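Local coordinates for protein 3-oxosteroid 1-dehydrogenase (Sterolibacterium denitrificans, PDB 7P18) that probably catalyses the FAD-dependent 1,2-dehydrogenation of 3-oxosteroids to 3-oxo-Delta(1)-steroids, and binds FAD and androsta-1,4-diene-3,17-dione, at residues Gln406-Ala411 with Tyr417-Thr422. Numbering follows the deposited sequence.
Sequences QPDRKA and YWRDDT
Tyr417 and Arg419 meet Asp408 and Arg409 where a surface loop returns to the short strand 418-420. This strand pairs antiparallel with strand 486-502; the contact itself lies at the surface, away from the FAD and steroid sites. No backbone-to-backbone bond joins the two segments: side chains of the strand segment reach a carboxylate and a backbone carbonyl of the loop. The nearest CA atoms, those of Asp408 and Tyr417, are 9.0 Å apart. Tyr417 spans the gap. Its chi1 of 68° sets CG between the backbone N and the carbonyl carbon, and the ring reaches out to the loop. Its OH donates to Arg409 O at 2.8 Å. The carbonyl oxygen lies near the ring plane, at the edge, while the hydroxyl sits well above the carbonyl plane, 59° out of it. Asp408 CB packs against the same hydroxyl, with CB to Tyr417 OH at 3.4 Å. A phenylalanine in place of Tyr417 would probably leave Arg409 O without this donor and the loop less firmly tied to the strand. Arg419 forms the second link. The extended start of its chain carries CD to 3.3 Å from Asp408 OD2, and the bend at chi3 (66°) turns the guanidinium so that NH1 meets the same oxygen. NH1 donates to Asp408 OD2 at 3.1 Å in a salt bridge, on the anti side of that oxygen and somewhat out of the carboxylate plane. The carboxylate and guanidinium planes are nearly parallel, but a single nitrogen makes the bond. Tyr487 of strand 486-502 also hydrogen-bonds to OD2. Salt bridges to two arginines, Arg419 and Arg392, would probably favour the ionised form of Asp408. The loop is thus tied by a carboxylate, probably charged, on one residue and by a backbone carbonyl on the next.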
ATOM      1  N   GLN A 406     -20.392  13.495  11.568  1.00 45.88           N
ATOM      2  CA  GLN A 406     -21.125  12.198  11.412  1.00 51.27           C
ATOM      3  C   GLN A 406     -21.409  11.628  12.797  1.00 44.73           C
ATOM      4  O   GLN A 406     -20.493  11.243  13.508  1.00 51.82           O
ATOM      5  CB  GLN A 406     -20.313  11.214  10.555  1.00 57.33           C
ATOM      6  CG  GLN A 406     -20.524   9.730  10.872  1.00 66.68           C
ATOM      7  CD  GLN A 406     -19.341   8.830  10.583  1.00 68.06           C
ATOM      8  OE1 GLN A 406     -18.943   8.639   9.436  1.00 69.78           O
ATOM      9  NE2 GLN A 406     -18.784   8.210  11.613  1.00 59.72           N
ATOM     10  N   PRO A 407     -22.681  11.538  13.224  1.00 43.80           N
ATOM     11  CA  PRO A 407     -23.010  10.936  14.517  1.00 44.99           C
ATOM     12  C   PRO A 407     -22.831   9.414  14.467  1.00 35.43           C
ATOM     13  O   PRO A 407     -22.723   8.894  13.398  1.00 38.86           O
ATOM     14  CB  PRO A 407     -24.490  11.299  14.713  1.00 46.56           C
ATOM     15  CG  PRO A 407     -25.018  11.385  13.293  1.00 48.35           C
ATOM     16  CD  PRO A 407     -23.876  11.953  12.472  1.00 43.54           C
ATOM     17  N   ASP A 408     -22.771   8.774  15.629  1.00 34.74           N
ATOM     18  CA  ASP A 408     -22.656   7.309  15.798  1.00 32.29           C
ATOM     19  C   ASP A 408     -23.752   6.604  14.991  1.00 39.84           C
ATOM     20  O   ASP A 408     -24.923   7.024  15.066  1.00 38.60           O
ATOM     21  CB  ASP A 408     -22.689   6.942  17.278  1.00 31.75           C
ATOM     22  CG  ASP A 408     -21.480   7.404  18.060  1.00 28.41           C
ATOM     23  OD1 ASP A 408     -20.521   7.865  17.415  1.00 32.10           O
ATOM     24  OD2 ASP A 408     -21.478   7.230  19.294  1.00 31.20           O
ATOM     25  N   ARG A 409     -23.385   5.599  14.191  1.00 33.91           N
ATOM     26  CA  ARG A 409     -24.362   4.813  13.394  1.00 37.81           C
ATOM     27  C   ARG A 409     -24.818   3.616  14.240  1.00 36.01           C
ATOM     28  O   ARG A 409     -23.945   2.844  14.710  1.00 34.94           O
ATOM     29  CB  ARG A 409     -23.717   4.421  12.061  1.00 41.73           C
ATOM     30  CG  ARG A 409     -24.698   3.815  11.077  1.00 51.08           C
ATOM     31  CD  ARG A 409     -24.103   3.370   9.747  1.00 54.56           C
ATOM     32  NE  ARG A 409     -23.222   4.337   9.098  1.00 55.22           N
ATOM     33  CZ  ARG A 409     -22.772   4.222   7.846  1.00 54.61           C
ATOM     34  NH1 ARG A 409     -23.140   3.191   7.094  1.00 51.99           N
ATOM     35  NH2 ARG A 409     -21.965   5.146   7.350  1.00 52.54           N
ATOM     36  N   LYS A 410     -26.125   3.441  14.439  1.00 36.85           N
ATOM     37  CA  LYS A 410     -26.692   2.306  15.224  1.00 35.55           C
ATOM     38  C   LYS A 410     -26.267   0.966  14.642  1.00 27.45           C
ATOM     39  O   LYS A 410     -25.886   0.065  15.423  1.00 34.60           O
ATOM     40  CB  LYS A 410     -28.226   2.275  15.174  1.00 42.36           C
ATOM     41  CG  LYS A 410     -28.973   2.933  16.307  1.00 55.76           C
ATOM     42  CD  LYS A 410     -30.466   2.830  16.033  1.00 62.11           C
ATOM     43  CE  LYS A 410     -31.327   3.514  17.070  1.00 67.10           C
ATOM     44  NZ  LYS A 410     -32.729   3.057  16.926  1.00 74.34           N
ATOM     45  N   ALA A 411     -26.350   0.817  13.315  1.00 32.60           N
ATOM     46  CA  ALA A 411     -26.015  -0.428  12.588  1.00 34.27           C
ATOM     47  C   ALA A 411     -24.551  -0.816  12.830  1.00 32.90           C
ATOM     48  O   ALA A 411     -24.189  -2.010  12.631  1.00 35.97           O
ATOM     49  CB  ALA A 411     -26.318  -0.264  11.120  1.00 39.61           C
ATOM     50  N   TYR A 417     -17.565  -0.226  16.062  1.00 25.49           N
ATOM     51  CA  TYR A 417     -17.096   0.378  17.328  1.00 22.68           C
ATOM     52  C   TYR A 417     -17.956  -0.132  18.477  1.00 24.69           C
ATOM     53  O   TYR A 417     -19.132  -0.471  18.249  1.00 26.04           O
ATOM     54  CB  TYR A 417     -17.125   1.917  17.236  1.00 24.14           C
ATOM     55  CG  TYR A 417     -18.529   2.454  17.155  1.00 26.63           C
ATOM     56  CD1 TYR A 417     -19.208   2.512  15.956  1.00 27.51           C
ATOM     57  CD2 TYR A 417     -19.223   2.781  18.311  1.00 27.68           C
ATOM     58  CE1 TYR A 417     -20.540   2.885  15.889  1.00 31.36           C
ATOM     59  CE2 TYR A 417     -20.545   3.188  18.254  1.00 30.10           C
ATOM     60  CZ  TYR A 417     -21.219   3.220  17.049  1.00 30.41           C
ATOM     61  OH  TYR A 417     -22.548   3.606  16.996  1.00 34.44           O
ATOM     62  N   TRP A 418     -17.352  -0.187  19.663  1.00 22.91           N
ATOM     63  CA  TRP A 418     -18.052  -0.424  20.948  1.00 26.09           C
ATOM     64  C   TRP A 418     -18.025   0.887  21.744  1.00 28.90           C
ATOM     65  O   TRP A 418     -17.020   1.629  21.632  1.00 25.73           O
ATOM     66  CB  TRP A 418     -17.406  -1.584  21.693  1.00 25.65           C
ATOM     67  CG  TRP A 418     -17.558  -2.914  21.020  1.00 26.80           C
ATOM     68  CD1 TRP A 418     -18.365  -3.948  21.419  1.00 30.61           C
ATOM     69  CD2 TRP A 418     -16.832  -3.398  19.872  1.00 28.29           C
ATOM     70  NE1 TRP A 418     -18.218  -5.021  20.582  1.00 30.15           N
ATOM     71  CE2 TRP A 418     -17.312  -4.708  19.603  1.00 29.96           C
ATOM     72  CE3 TRP A 418     -15.895  -2.847  18.988  1.00 28.67           C
ATOM     73  CZ2 TRP A 418     -16.828  -5.472  18.544  1.00 29.43           C
ATOM     74  CZ3 TRP A 418     -15.405  -3.611  17.954  1.00 27.73           C
ATOM     75  CH2 TRP A 418     -15.885  -4.901  17.721  1.00 30.86           C
ATOM     76  N   ARG A 419     -19.094   1.175  22.487  1.00 28.42           N
ATOM     77  CA  ARG A 419     -19.289   2.476  23.182  1.00 27.79           C
ATOM     78  C   ARG A 419     -19.764   2.178  24.604  1.00 33.25           C
ATOM     79  O   ARG A 419     -20.512   1.199  24.796  1.00 31.29           O
ATOM     80  CB  ARG A 419     -20.226   3.355  22.349  1.00 29.14           C
ATOM     81  CG  ARG A 419     -20.468   4.735  22.945  1.00 30.30           C
ATOM     82  CD  ARG A 419     -21.491   5.554  22.181  1.00 31.39           C
ATOM     83  NE  ARG A 419     -22.781   4.881  22.313  1.00 33.83           N
ATOM     84  CZ  ARG A 419     -23.611   4.569  21.334  1.00 35.93           C
ATOM     85  NH1 ARG A 419     -23.361   4.912  20.082  1.00 38.24           N
ATOM     86  NH2 ARG A 419     -24.710   3.892  21.611  1.00 40.94           N
ATOM     87  N   ASP A 420     -19.238   2.919  25.577  1.00 32.68           N
ATOM     88  CA  ASP A 420     -19.613   2.758  26.998  1.00 33.64           C
ATOM     89  C   ASP A 420     -19.375   4.069  27.752  1.00 37.59           C
ATOM     90  O   ASP A 420     -18.432   4.819  27.413  1.00 34.16           O
ATOM     91  CB  ASP A 420     -18.861   1.615  27.662  1.00 31.05           C
ATOM     92  CG  ASP A 420     -19.642   1.037  28.832  1.00 40.59           C
ATOM     93  OD1 ASP A 420     -19.747   1.746  29.868  1.00 33.81           O
ATOM     94  OD2 ASP A 420     -20.123  -0.112  28.703  1.00 31.74           O
ATOM     95  N   ASP A 421     -20.205   4.315  28.764  1.00 33.08           N
ATOM     96  CA  ASP A 421     -20.093   5.517  29.620  1.00 32.48           C
ATOM     97  C   ASP A 421     -18.855   5.433  30.495  1.00 31.29           C
ATOM     98  O   ASP A 421     -18.349   6.507  30.895  1.00 35.98           O
ATOM     99  CB  ASP A 421     -21.345   5.669  30.480  1.00 35.88           C
ATOM    100  CG  ASP A 421     -22.531   6.200  29.717  1.00 33.24           C
ATOM    101  OD1 ASP A 421     -22.352   6.825  28.656  1.00 38.90           O
ATOM    102  OD2 ASP A 421     -23.653   5.993  30.216  1.00 46.02           O
ATOM    103  N   THR A 422     -18.384   4.234  30.812  1.00 33.42           N
ATOM    104  CA  THR A 422     -17.181   4.019  31.656  1.00 34.94           C
ATOM    105  C   THR A 422     -16.146   3.163  30.922  1.00 33.75           C
ATOM    106  O   THR A 422     -16.516   2.332  30.042  1.00 32.09           O
ATOM    107  CB  THR A 422     -17.526   3.389  33.013  1.00 37.44           C
ATOM    108  OG1 THR A 422     -17.933   2.032  32.842  1.00 35.36           O
ATOM    109  CG2 THR A 422     -18.612   4.140  33.761  1.00 39.86           C
TER